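Local coordinates for Lys-gingipain catalytic subunit (Porphyromonas gingivalis, PDB 6I9A), which cleaves proteins after lysine residues as a secreted cysteine endopeptidase and may act as a virulence factor in periodontal disease, at residues K65-G70 / A75-L80; D87-E92 / T118-A123; V100-Y105 / A356-G361; S106-D109 / P114-Y117; A335-G340 / I348-Y353. One frame throughout, in Å; residues are numbered along the deposited sequence. Where two conformers were deposited one is given.

Contact 1: residues K65-G70 / A75-L80; sequences KKYNDG and AAPVFL
The aromatic ring of Y67 meets the methyl of A76 and the ring of P77, both approaching it obliquely, neither squarely over a face nor in line with an edge. CE2 of Y67 lies 3.8 Å from CB of A76, and the neighbouring CD2 of Y67 is 3.8 Å from CD of P77. This is the return half of a beta-alpha-beta crossover: helix 56-72 connects strand 40-46 to strand 79-83, which lie on either side of strand 14-20 in the parallel sheet. Y67 can reach the loop before strand 79-83 because its CG stands anti to the backbone N (chi1 177°), which carries the ring out from the helix toward A76 and P77. E115 and M116 touch the tyrosine from the calcium-binding loop, so it forms a joint between the helix, the loop and that site. Proline suits position 77: it is a compact, rigid apolar group with no N-H to satisfy against the helix. G70, having no side chain, lets the loop fold back closely, with its CA only 4.3 Å from CA of A76. On the outer surface, K66 turns its end from the contact and bonds D43 through NZ, while K65 and D69, one helical turn apart, form a salt bridge between K65 NZ and D69 OD2 at 2.8 Å. The reversal is tied by a single hydrogen bond across the segments, A75 N to G70 O at 2.8 Å, its donor lying 38° out of the carbonyl plane.

Contact 2: residues D87-E92 / T118-A123; sequences DVISGE and TFRMSA
R120 belongs to strand 117-121 at the edge of the four-stranded parallel sheet, and it reaches into the loop 87-92 to grip the carbonyl of I89. Both terminal nitrogens hold that one oxygen: I89 O is 2.9 Å from NH1 of R120 and 2.9 Å from NH2 of R120. The grip is end-on, through NH1 and NH2, with the oxygen in the guanidinium plane. Seen from the carbonyl, NH1 lies in its plane, whereas NH2 approaches from 52° above it. R120 starts with CG anti to its backbone N (chi1 175°), and a bend at chi3 then turns the head onto the loop. The backbone of R120 bonds V359 and G361, so strand 117-121 joins the parallel sheet to strand 357-361 of the mixed sheet, and its arginine sits at the seam. NH2 also forms a salt bridge with D102, and NH1 bonds G84 O; a long, multidentate arginine suits a buried place with several acceptors. The side chain also touches F254, a ligand of one calcium ion. I89, buried, lays CG2 3.8 Å from NH2 of R120. At the far end a water lies 2.7 Å from OD1 of D87 and 2.9 Å from O of A123.

Contact 3: residues V100-Y105 / A356-G361; sequences VTDLYY and AYHVLG
H358 sets CG anti to its carbonyl carbon (chi1 -72°), which aims the imidazole from strand 357-361 at the chain turn around D102. T101, on the other side, holds OG1 anti to its backbone N, bringing that oxygen round to the turn. The result is a hydrogen bond from D102 N to H358 NE2, 2.9 Å long with an angle of 159° at the hydrogen, the donor lying in the ring plane. The other ring nitrogen, ND1 of H358, donates to A356 O at 2.9 Å, from above that carbonyl's plane. T101 OG1 accepts from L103 N at 2.9 Å, a capping bond at the start of the short helix 103-106, and also bonds E355 O. The D102 side chain crosses the histidine at about a right angle, with CB of D102 3.8 Å from CD2 of H358. R120 holds its carboxylate from the second shell, and a water donates to OD2 of D102 and, over a longer distance, to V359 O. The contact joins strand 357-361, outermost in the mixed sheet, to strand 100-101 and the start of helix 103-106. A small beta-branched hydroxyl residue serves the cap, and a histidine serves where a flat group must both accept and donate. Because NE2 accepts a hydrogen bond from a backbone N-H while ND1 donates one, this imidazole is probably neutral, with its proton on ND1.

Contact 4: residues S106-D109 / P114-Y117; sequences SAVD and PEMY. With CA (calcium ion), chain G.
A107 and P114 bring their backbones closest, with CA of A107 4.2 Å from CA of P114, as two irregular stretches fold against each other. One backbone bond joins them: E115 N donates to S106 O at 2.8 Å and nearly straight, at 171°. The other links to the backbone run through the side chain of E115. Its OE2 accepts V108 N at 2.8 Å, met nearly along the C-O direction, and D109 N at 3.2 Å, which comes from above the carboxylate plane. The same carboxylate binds calcium with both oxygens, E115 OE1 and E115 OE2 each 2.5 Å from the ion, and a bend at chi2 of 55° curls the chain back for this. D109 supplies OD1 at 2.3 Å from the calcium. Two waters, D111 and F113 O complete a seven-coordinate shell, and one of the waters also donates to D109 O. The metal probably offsets the mutual repulsion of these close carboxylates, and together with it the two N-H groups help fix the rotation of the E115 carboxylate. Away from the ion, V108 and M116 meet through apolar ends, V108 CG2 and M116 CE being 4.0 Å apart. S106 is packed against the ring of P114 while its OG bonds L103 O. Along the chain the loop links helix 103-106 to strand 117-121: V108 touches H64 and N68 of helix 56-72, M116 rests on P77, P114 leans on W330 of helix 325-342, and Y117 begins the backbone pairing with V78 and L80.

Contact 5: residues A335-G340 / I348-Y353; sequences AATHAG and IGAHYY
T337 and A350 make the closest approach, T337 OG1 lying 3.5 Å from A350 CB, with T337 CG2 also against that methyl. It is a helix-helix contact in which the first turn of helix 350-356 rests on helix 325-342. Alanine suits the crossing, for its small side chain lets the backbones come near: CA of T337 is 4.8 Å from CA of A350. A second touch joins A336, next to T337, to Y353, one turn beyond A350: A336 CB meets Y353 CD1 at 4.2 Å, coming obliquely to the ring. No hydrogen bond joins the two segments. The polar groups are held from outside instead: T337 OG1 bonds N333 O of its own helix and W354 NE1, and Y353 OH bonds D288 and the backbone N of Y284. Y353 stands about 6 Å, between side chain and ligand, from the bound inhibitor, and its side chain is about 8 Å from that of C249, the nucleophile. The contact thus lies near the active site. G349 sits at the N-cap, its positive phi of 106° easy for a residue with no side chain. E287 holds this start of the helix, its OE2 accepting hydrogen bonds from both I348 N and G349 N.

How the contacts relate
From the N terminus, contact 1 closes first, turning helix 56-72 into strand 79-83. Contact 2 then opens in the loop beyond that strand, and contact 3 opens before contact 2 has closed, so these two cross; E92 of contact 2 and T101 of contact 3 pair between them. Contact 4 nests inside both and closes the calcium loop that leads into strand 117-121, whose pairing with strand 79-83 ties it to contact 1. Contact 3 spans 250 residues before strand 357-361 completes it, and contact 5, where helix 350-356 packs back on helix 325-342, nests within that span, reaching contact 3 through Y104 OH and H351 NE2.

Contact 1: residues K65-G70 / A75-L80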
# COMPACT_ATOMS: atom_id res chain seq x y z
N LYS A 65 -20.74 8.82 5.21
CA LYS A 65 -21.36 8.99 6.52
C LYS A 65 -20.49 8.33 7.60
O LYS A 65 -20.28 8.91 8.66
CB LYS A 65 -22.77 8.44 6.49
CG LYS A 65 -23.48 8.53 7.84
CD LYS A 65 -24.92 7.99 7.75
CE LYS A 65 -25.82 8.51 8.86
NZ LYS A 65 -25.25 8.33 10.22
N LYS A 66 -19.93 7.15 7.31
CA LYS A 66 -19.03 6.52 8.27
C LYS A 66 -17.82 7.40 8.56
O LYS A 66 -17.41 7.51 9.71
CB LYS A 66 -18.52 5.18 7.76
CG LYS A 66 -19.49 4.03 7.91
CD LYS A 66 -19.60 3.65 9.40
CE LYS A 66 -20.55 2.52 9.66
NZ LYS A 66 -20.34 2.04 11.07
N TYR A 67 -17.22 8.02 7.51
CA TYR A 67 -16.08 8.88 7.77
C TYR A 67 -16.51 10.08 8.63
O TYR A 67 -15.83 10.42 9.60
CB TYR A 67 -15.50 9.37 6.42
CG TYR A 67 -14.36 10.31 6.70
CD1 TYR A 67 -14.58 11.68 6.74
CD2 TYR A 67 -13.08 9.83 7.02
CE1 TYR A 67 -13.58 12.55 7.16
CE2 TYR A 67 -12.07 10.69 7.45
CZ TYR A 67 -12.32 12.06 7.50
OH TYR A 67 -11.33 12.94 7.89
N ASN A 68 -17.58 10.78 8.21
CA ASN A 68 -17.99 11.98 8.93
C ASN A 68 -18.38 11.69 10.37
O ASN A 68 -18.03 12.45 11.27
CB ASN A 68 -19.12 12.65 8.18
CG ASN A 68 -18.64 13.34 6.91
OD1 ASN A 68 -17.55 13.91 6.86
ND2 ASN A 68 -19.48 13.35 5.88
N ASP A 69 -19.09 10.57 10.58
CA ASP A 69 -19.48 10.19 11.94
C ASP A 69 -18.24 9.81 12.75
O ASP A 69 -18.11 10.22 13.91
CB ASP A 69 -20.46 9.01 11.94
CG ASP A 69 -21.86 9.33 11.46
OD1 ASP A 69 -22.19 10.54 11.35
OD2 ASP A 69 -22.63 8.37 11.19
N GLY A 70 -17.29 9.13 12.13
CA GLY A 70 -16.09 8.77 12.88
C GLY A 70 -15.27 9.99 13.24
O GLY A 70 -14.78 10.14 14.38
N ALA A 75 -12.52 9.59 15.88
CA ALA A 75 -12.20 8.21 15.52
C ALA A 75 -12.39 8.02 14.02
O ALA A 75 -13.06 7.09 13.58
CB ALA A 75 -13.11 7.26 16.32
N ALA A 76 -11.83 8.92 13.22
CA ALA A 76 -11.98 8.78 11.78
C ALA A 76 -11.27 7.52 11.27
O ALA A 76 -10.19 7.17 11.73
CB ALA A 76 -11.39 9.98 11.07
N PRO A 77 -11.87 6.81 10.31
CA PRO A 77 -11.11 5.74 9.63
C PRO A 77 -9.83 6.32 9.02
O PRO A 77 -9.86 7.41 8.46
CB PRO A 77 -12.07 5.23 8.56
CG PRO A 77 -13.46 5.77 8.95
CD PRO A 77 -13.18 7.04 9.67
N VAL A 78 -8.73 5.55 9.11
CA VAL A 78 -7.47 5.83 8.42
C VAL A 78 -7.52 5.20 7.02
O VAL A 78 -7.15 5.84 6.04
CB VAL A 78 -6.31 5.24 9.28
CG1 VAL A 78 -4.99 5.36 8.50
CG2 VAL A 78 -6.23 5.99 10.65
N PHE A 79 -7.89 3.93 6.97
CA PHE A 79 -7.97 3.16 5.75
C PHE A 79 -9.39 2.86 5.35
O PHE A 79 -10.26 2.62 6.20
CB PHE A 79 -7.28 1.80 5.89
CG PHE A 79 -5.78 1.88 6.06
CD1 PHE A 79 -4.94 2.09 4.96
CD2 PHE A 79 -5.20 1.75 7.33
CE1 PHE A 79 -3.55 2.17 5.14
CE2 PHE A 79 -3.82 1.82 7.49
CZ PHE A 79 -3.02 2.08 6.41
N LEU A 80 -9.60 2.78 4.04
CA LEU A 80 -10.80 2.28 3.39
C LEU A 80 -10.39 1.12 2.51
O LEU A 80 -9.70 1.31 1.53
CB LEU A 80 -11.50 3.40 2.60
CG LEU A 80 -12.66 2.94 1.72
CD1 LEU A 80 -13.82 2.39 2.57
CD2 LEU A 80 -13.16 4.10 0.85

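Contact 2: residues D87-E92 / T118-A123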
# COMPACT_ATOMS: atom_id res chain seq x y z
N ASP A 87 -18.07 -5.45 -10.54
CA ASP A 87 -19.41 -6.07 -10.57
C ASP A 87 -20.11 -5.90 -9.21
O ASP A 87 -21.34 -6.02 -9.14
CB ASP A 87 -19.33 -7.55 -10.93
CG ASP A 87 -18.50 -8.45 -10.06
OD1 ASP A 87 -17.56 -7.93 -9.34
OD2 ASP A 87 -18.75 -9.65 -10.06
N VAL A 88 -19.38 -5.61 -8.13
CA VAL A 88 -19.98 -5.43 -6.80
C VAL A 88 -19.71 -4.01 -6.23
O VAL A 88 -20.56 -3.48 -5.51
CB VAL A 88 -19.64 -6.52 -5.78
CG1 VAL A 88 -20.22 -7.89 -6.14
CG2 VAL A 88 -18.15 -6.63 -5.52
N ILE A 89 -18.55 -3.41 -6.51
CA ILE A 89 -18.25 -2.03 -6.06
C ILE A 89 -17.78 -1.31 -7.30
O ILE A 89 -16.67 -1.55 -7.77
CB ILE A 89 -17.24 -1.98 -4.90
CG1 ILE A 89 -17.77 -2.74 -3.67
CG2 ILE A 89 -16.96 -0.50 -4.55
CD1 ILE A 89 -16.65 -2.97 -2.59
N SER A 90 -18.65 -0.56 -7.95
CA SER A 90 -18.37 -0.16 -9.33
C SER A 90 -17.29 0.89 -9.54
O SER A 90 -16.73 0.93 -10.64
CB SER A 90 -19.63 0.37 -10.01
OG SER A 90 -20.10 1.50 -9.31
N GLY A 91 -17.03 1.73 -8.56
CA GLY A 91 -16.31 2.97 -8.83
C GLY A 91 -17.16 3.88 -9.74
O GLY A 91 -18.37 3.62 -9.95
N GLU A 92 -16.58 4.96 -10.26
CA GLU A 92 -17.31 5.81 -11.19
C GLU A 92 -16.29 6.41 -12.13
O GLU A 92 -15.08 6.30 -11.91
CB GLU A 92 -18.15 6.89 -10.47
CG GLU A 92 -17.33 7.94 -9.73
CD GLU A 92 -18.23 8.87 -8.95
OE1 GLU A 92 -18.78 8.45 -7.91
OE2 GLU A 92 -18.40 10.03 -9.39
N THR A 118 -7.19 4.55 0.53
CA THR A 118 -8.09 3.61 -0.08
C THR A 118 -7.36 2.64 -0.95
O THR A 118 -6.48 3.02 -1.75
CB THR A 118 -9.12 4.41 -0.90
OG1 THR A 118 -9.82 5.28 0.02
CG2 THR A 118 -10.15 3.55 -1.60
N PHE A 119 -7.75 1.37 -0.87
CA PHE A 119 -7.19 0.33 -1.73
C PHE A 119 -8.29 -0.63 -2.06
O PHE A 119 -9.29 -0.73 -1.34
CB PHE A 119 -5.97 -0.36 -1.09
CG PHE A 119 -6.27 -0.99 0.26
CD1 PHE A 119 -6.71 -2.31 0.34
CD2 PHE A 119 -6.02 -0.29 1.45
CE1 PHE A 119 -6.90 -2.91 1.57
CE2 PHE A 119 -6.26 -0.90 2.67
CZ PHE A 119 -6.68 -2.21 2.72
N ARG A 120 -8.09 -1.39 -3.13
CA ARG A 120 -9.08 -2.34 -3.61
C ARG A 120 -8.49 -3.72 -3.75
O ARG A 120 -7.56 -3.93 -4.54
CB ARG A 120 -9.70 -1.86 -4.94
CG ARG A 120 -10.67 -2.86 -5.57
CD ARG A 120 -11.18 -2.39 -6.91
NE ARG A 120 -12.09 -1.25 -6.82
CZ ARG A 120 -13.40 -1.34 -7.06
NH1 ARG A 120 -14.00 -2.54 -7.19
NH2 ARG A 120 -14.13 -0.25 -7.13
N MET A 121 -9.01 -4.67 -2.97
CA MET A 121 -8.69 -6.08 -3.08
C MET A 121 -9.63 -6.62 -4.14
O MET A 121 -10.73 -7.09 -3.84
CB MET A 121 -8.90 -6.76 -1.72
CG MET A 121 -8.12 -6.10 -0.58
SD MET A 121 -6.42 -6.68 -0.48
CE MET A 121 -6.74 -8.05 0.44
N SER A 122 -9.26 -6.46 -5.41
CA SER A 122 -10.14 -6.84 -6.52
C SER A 122 -10.01 -8.33 -6.82
O SER A 122 -8.91 -8.80 -7.18
CB SER A 122 -9.81 -6.03 -7.77
OG SER A 122 -10.71 -6.50 -8.76
N ALA A 123 -11.13 -9.05 -6.71
CA ALA A 123 -11.16 -10.48 -6.95
C ALA A 123 -12.44 -10.81 -7.67
O ALA A 123 -13.46 -10.16 -7.42
CB ALA A 123 -11.11 -11.22 -5.61
O HOH W 1 -16.15 -9.11 -7.33

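Contact 3: residues V100-Y105 / A356-G361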
# COMPACT_ATOMS: atom_id res chain seq x y z
N VAL A 100 -12.44 4.68 -14.95
CA VAL A 100 -12.90 4.31 -13.61
C VAL A 100 -11.95 4.85 -12.56
O VAL A 100 -10.71 4.86 -12.71
CB VAL A 100 -13.11 2.77 -13.51
CG1 VAL A 100 -11.78 1.99 -13.55
CG2 VAL A 100 -13.96 2.42 -12.28
N THR A 101 -12.54 5.23 -11.41
CA THR A 101 -11.78 5.66 -10.24
C THR A 101 -12.55 5.27 -9.00
O THR A 101 -13.80 5.23 -8.98
CB THR A 101 -11.51 7.19 -10.22
OG1 THR A 101 -10.65 7.55 -9.14
CG2 THR A 101 -12.78 8.06 -10.13
N ASP A 102 -11.76 5.07 -7.94
CA ASP A 102 -12.26 4.86 -6.58
C ASP A 102 -12.11 6.14 -5.76
O ASP A 102 -12.48 6.17 -4.58
CB ASP A 102 -11.51 3.72 -5.87
CG ASP A 102 -11.90 2.35 -6.34
OD1 ASP A 102 -13.03 2.22 -6.87
OD2 ASP A 102 -11.08 1.40 -6.18
N LEU A 103 -11.59 7.23 -6.38
CA LEU A 103 -11.32 8.44 -5.59
C LEU A 103 -12.53 8.93 -4.83
O LEU A 103 -12.37 9.40 -3.68
CB LEU A 103 -10.84 9.56 -6.53
CG LEU A 103 -10.54 10.90 -5.82
CD1 LEU A 103 -9.43 10.79 -4.79
CD2 LEU A 103 -10.21 11.98 -6.83
N TYR A 104 -13.71 8.89 -5.46
CA TYR A 104 -14.86 9.56 -4.84
C TYR A 104 -15.49 8.74 -3.70
O TYR A 104 -16.27 9.31 -2.94
CB TYR A 104 -15.85 9.97 -5.91
CG TYR A 104 -15.18 11.02 -6.77
CD1 TYR A 104 -14.77 10.72 -8.08
CD2 TYR A 104 -14.84 12.26 -6.24
CE1 TYR A 104 -14.06 11.64 -8.85
CE2 TYR A 104 -14.13 13.19 -6.99
CZ TYR A 104 -13.75 12.88 -8.30
OH TYR A 104 -12.99 13.77 -9.01
N TYR A 105 -15.06 7.51 -3.49
CA TYR A 105 -15.40 6.84 -2.23
C TYR A 105 -14.62 7.46 -1.07
O TYR A 105 -15.14 7.57 0.04
CB TYR A 105 -15.07 5.34 -2.29
CG TYR A 105 -15.93 4.57 -3.29
CD1 TYR A 105 -17.32 4.64 -3.25
CD2 TYR A 105 -15.34 3.78 -4.27
CE1 TYR A 105 -18.11 3.94 -4.18
CE2 TYR A 105 -16.10 3.08 -5.21
CZ TYR A 105 -17.49 3.16 -5.15
OH TYR A 105 -18.26 2.50 -6.08
N ALA A 356 -6.45 9.17 -11.02
CA ALA A 356 -5.82 8.16 -11.86
C ALA A 356 -5.20 6.99 -11.09
O ALA A 356 -5.42 5.83 -11.43
CB ALA A 356 -4.71 8.82 -12.69
N TYR A 357 -4.35 7.31 -10.10
CA TYR A 357 -3.56 6.27 -9.43
C TYR A 357 -4.38 5.51 -8.41
O TYR A 357 -5.21 6.09 -7.67
CB TYR A 357 -2.29 6.86 -8.84
CG TYR A 357 -1.13 6.82 -9.84
CD1 TYR A 357 -0.92 7.85 -10.76
CD2 TYR A 357 -0.29 5.72 -9.90
CE1 TYR A 357 0.11 7.78 -11.70
CE2 TYR A 357 0.76 5.66 -10.82
CZ TYR A 357 0.96 6.70 -11.70
OH TYR A 357 2.03 6.60 -12.56
N HIS A 358 -4.16 4.20 -8.37
CA HIS A 358 -4.85 3.32 -7.44
C HIS A 358 -3.90 2.32 -6.85
O HIS A 358 -2.91 1.94 -7.48
CB HIS A 358 -5.94 2.53 -8.21
CG HIS A 358 -7.12 3.38 -8.61
ND1 HIS A 358 -7.06 4.23 -9.68
CD2 HIS A 358 -8.34 3.51 -8.02
CE1 HIS A 358 -8.24 4.86 -9.72
NE2 HIS A 358 -9.04 4.46 -8.73
N VAL A 359 -4.30 1.82 -5.66
CA VAL A 359 -3.72 0.62 -5.09
C VAL A 359 -4.70 -0.54 -5.34
O VAL A 359 -5.88 -0.46 -4.94
CB VAL A 359 -3.46 0.74 -3.58
CG1 VAL A 359 -2.90 -0.60 -3.05
CG2 VAL A 359 -2.47 1.89 -3.26
N LEU A 360 -4.18 -1.62 -5.94
CA LEU A 360 -4.85 -2.92 -6.04
C LEU A 360 -4.07 -3.88 -5.13
O LEU A 360 -2.84 -3.81 -5.03
CB LEU A 360 -4.88 -3.42 -7.49
CG LEU A 360 -5.82 -2.58 -8.37
CD1 LEU A 360 -5.46 -2.72 -9.86
CD2 LEU A 360 -7.28 -3.01 -8.14
N GLY A 361 -4.80 -4.75 -4.42
CA GLY A 361 -4.17 -5.50 -3.35
C GLY A 361 -4.15 -4.66 -2.07
O GLY A 361 -4.96 -3.74 -1.91
O HOH W 2 -8.55 1.44 -5.12

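Contact 4: residues S106-D109 / P114-Y117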
# COMPACT_ATOMS: atom_id res chain seq x y z
N SER A 106 -13.36 7.85 -1.34
CA SER A 106 -12.39 8.37 -0.34
C SER A 106 -12.47 9.88 -0.15
O SER A 106 -12.09 10.36 0.92
CB SER A 106 -10.95 7.98 -0.75
OG SER A 106 -10.39 8.72 -1.82
N ALA A 107 -12.92 10.61 -1.14
CA ALA A 107 -12.93 12.07 -1.14
C ALA A 107 -14.27 12.48 -0.60
O ALA A 107 -15.27 12.45 -1.32
CB ALA A 107 -12.68 12.59 -2.56
N VAL A 108 -14.29 12.84 0.67
CA VAL A 108 -15.57 13.06 1.37
C VAL A 108 -15.99 14.53 1.36
O VAL A 108 -17.15 14.85 1.05
CB VAL A 108 -15.51 12.52 2.80
CG1 VAL A 108 -16.84 12.72 3.53
CG2 VAL A 108 -15.12 11.05 2.82
N ASP A 109 -15.05 15.44 1.66
CA ASP A 109 -15.35 16.86 1.62
C ASP A 109 -15.16 17.34 0.16
O ASP A 109 -15.06 16.51 -0.77
CB ASP A 109 -14.58 17.66 2.68
CG ASP A 109 -13.09 17.52 2.70
OD1 ASP A 109 -12.50 17.26 1.66
OD2 ASP A 109 -12.51 17.67 3.78
N PRO A 114 -8.16 12.71 -0.93
CA PRO A 114 -8.85 11.72 -0.09
C PRO A 114 -8.80 12.02 1.39
O PRO A 114 -7.80 12.57 1.90
CB PRO A 114 -8.07 10.41 -0.34
CG PRO A 114 -7.43 10.64 -1.69
CD PRO A 114 -7.07 12.10 -1.71
N GLU A 115 -9.84 11.58 2.11
CA GLU A 115 -9.89 11.59 3.58
C GLU A 115 -9.33 10.32 4.18
O GLU A 115 -9.05 10.33 5.38
CB GLU A 115 -11.35 11.78 4.05
CG GLU A 115 -11.70 13.26 4.27
CD GLU A 115 -11.42 14.13 3.06
OE1 GLU A 115 -10.39 14.84 3.08
OE2 GLU A 115 -12.21 14.09 2.08
N MET A 116 -9.23 9.23 3.39
CA MET A 116 -8.81 7.93 3.84
C MET A 116 -7.85 7.33 2.82
O MET A 116 -8.06 7.54 1.61
CB MET A 116 -10.01 6.99 3.98
CG MET A 116 -10.98 7.40 5.10
SD MET A 116 -12.61 6.60 4.97
CE MET A 116 -13.33 7.58 3.62
N TYR A 117 -6.92 6.50 3.26
CA TYR A 117 -6.10 5.71 2.35
C TYR A 117 -6.91 4.56 1.83
O TYR A 117 -7.33 3.69 2.61
CB TYR A 117 -4.90 5.15 3.11
CG TYR A 117 -3.72 6.08 3.32
CD1 TYR A 117 -3.45 7.14 2.44
CD2 TYR A 117 -2.79 5.83 4.33
CE1 TYR A 117 -2.30 7.91 2.58
CE2 TYR A 117 -1.65 6.60 4.48
CZ TYR A 117 -1.40 7.64 3.59
OH TYR A 117 -0.28 8.43 3.72
CA CA G . -10.87 15.84 0.88
O HOH W 3 -12.59 15.35 -0.75
O HOH W 4 -9.09 17.19 1.73

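Contact 5: residues A335-G340 / I348-Y353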
# COMPACT_ATOMS: atom_id res chain seq x y z
N ALA A 335 3.71 15.09 -4.89
CA ALA A 335 4.77 15.71 -5.69
C ALA A 335 4.21 16.24 -7.02
O ALA A 335 4.60 17.35 -7.44
CB ALA A 335 5.88 14.69 -5.93
N ALA A 336 3.33 15.47 -7.68
CA ALA A 336 2.76 15.95 -8.92
C ALA A 336 1.92 17.22 -8.66
O ALA A 336 1.85 18.12 -9.51
CB ALA A 336 1.90 14.86 -9.54
N THR A 337 1.27 17.29 -7.47
CA THR A 337 0.47 18.45 -7.13
C THR A 337 1.39 19.63 -6.84
O THR A 337 1.13 20.77 -7.30
CB THR A 337 -0.40 18.12 -5.88
OG1 THR A 337 -1.21 16.97 -6.18
CG2 THR A 337 -1.35 19.26 -5.56
N HIS A 338 2.45 19.41 -6.07
CA HIS A 338 3.38 20.47 -5.73
C HIS A 338 3.99 21.07 -6.98
O HIS A 338 4.19 22.30 -7.07
CB HIS A 338 4.48 19.93 -4.78
CG HIS A 338 5.36 20.97 -4.23
ND1 HIS A 338 4.87 21.97 -3.43
CD2 HIS A 338 6.70 21.11 -4.34
CE1 HIS A 338 5.92 22.69 -3.06
NE2 HIS A 338 7.05 22.18 -3.59
N ALA A 339 4.33 20.23 -7.98
CA ALA A 339 4.90 20.71 -9.24
C ALA A 339 4.00 21.77 -9.87
O ALA A 339 4.47 22.81 -10.33
CB ALA A 339 5.11 19.53 -10.17
N GLY A 340 2.68 21.51 -9.88
CA GLY A 340 1.74 22.51 -10.40
C GLY A 340 1.74 23.77 -9.55
O GLY A 340 1.71 24.90 -10.07
N ILE A 348 -0.89 17.32 -17.28
CA ILE A 348 -2.30 16.97 -17.16
C ILE A 348 -2.97 17.48 -15.89
O ILE A 348 -4.19 17.63 -15.88
CB ILE A 348 -2.46 15.41 -17.27
CG1 ILE A 348 -3.90 14.95 -17.59
CG2 ILE A 348 -1.92 14.69 -16.01
CD1 ILE A 348 -4.37 15.37 -18.96
N GLY A 349 -2.21 17.73 -14.83
CA GLY A 349 -2.84 18.34 -13.66
C GLY A 349 -3.04 17.38 -12.50
O GLY A 349 -3.18 16.17 -12.66
N ALA A 350 -3.09 17.98 -11.31
CA ALA A 350 -3.17 17.23 -10.07
C ALA A 350 -4.48 16.48 -9.95
O ALA A 350 -4.47 15.33 -9.45
CB ALA A 350 -3.00 18.17 -8.88
N HIS A 351 -5.62 17.13 -10.23
CA HIS A 351 -6.89 16.46 -10.03
C HIS A 351 -6.91 15.11 -10.79
O HIS A 351 -7.33 14.07 -10.25
CB HIS A 351 -8.02 17.41 -10.45
CG HIS A 351 -9.39 16.93 -10.10
ND1 HIS A 351 -10.47 17.80 -10.26
CD2 HIS A 351 -9.85 15.77 -9.56
CE1 HIS A 351 -11.55 17.13 -9.85
NE2 HIS A 351 -11.23 15.90 -9.41
N TYR A 352 -6.48 15.14 -12.05
CA TYR A 352 -6.38 13.94 -12.84
C TYR A 352 -5.57 12.87 -12.11
O TYR A 352 -5.96 11.71 -12.07
CB TYR A 352 -5.74 14.30 -14.19
CG TYR A 352 -5.62 13.16 -15.17
CD1 TYR A 352 -4.61 12.21 -15.04
CD2 TYR A 352 -6.43 13.10 -16.30
CE1 TYR A 352 -4.44 11.21 -15.98
CE2 TYR A 352 -6.26 12.10 -17.25
CZ TYR A 352 -5.27 11.16 -17.09
OH TYR A 352 -5.10 10.22 -18.08
N TYR A 353 -4.39 13.25 -11.56
CA TYR A 353 -3.53 12.26 -10.87
C TYR A 353 -4.21 11.64 -9.66
O TYR A 353 -4.12 10.42 -9.47
CB TYR A 353 -2.15 12.84 -10.50
CG TYR A 353 -1.14 12.41 -11.55
CD1 TYR A 353 -0.08 11.57 -11.22
CD2 TYR A 353 -1.31 12.75 -12.89
CE1 TYR A 353 0.78 11.08 -12.20
CE2 TYR A 353 -0.51 12.21 -13.88
CZ TYR A 353 0.53 11.37 -13.53
OH TYR A 353 1.33 10.86 -14.51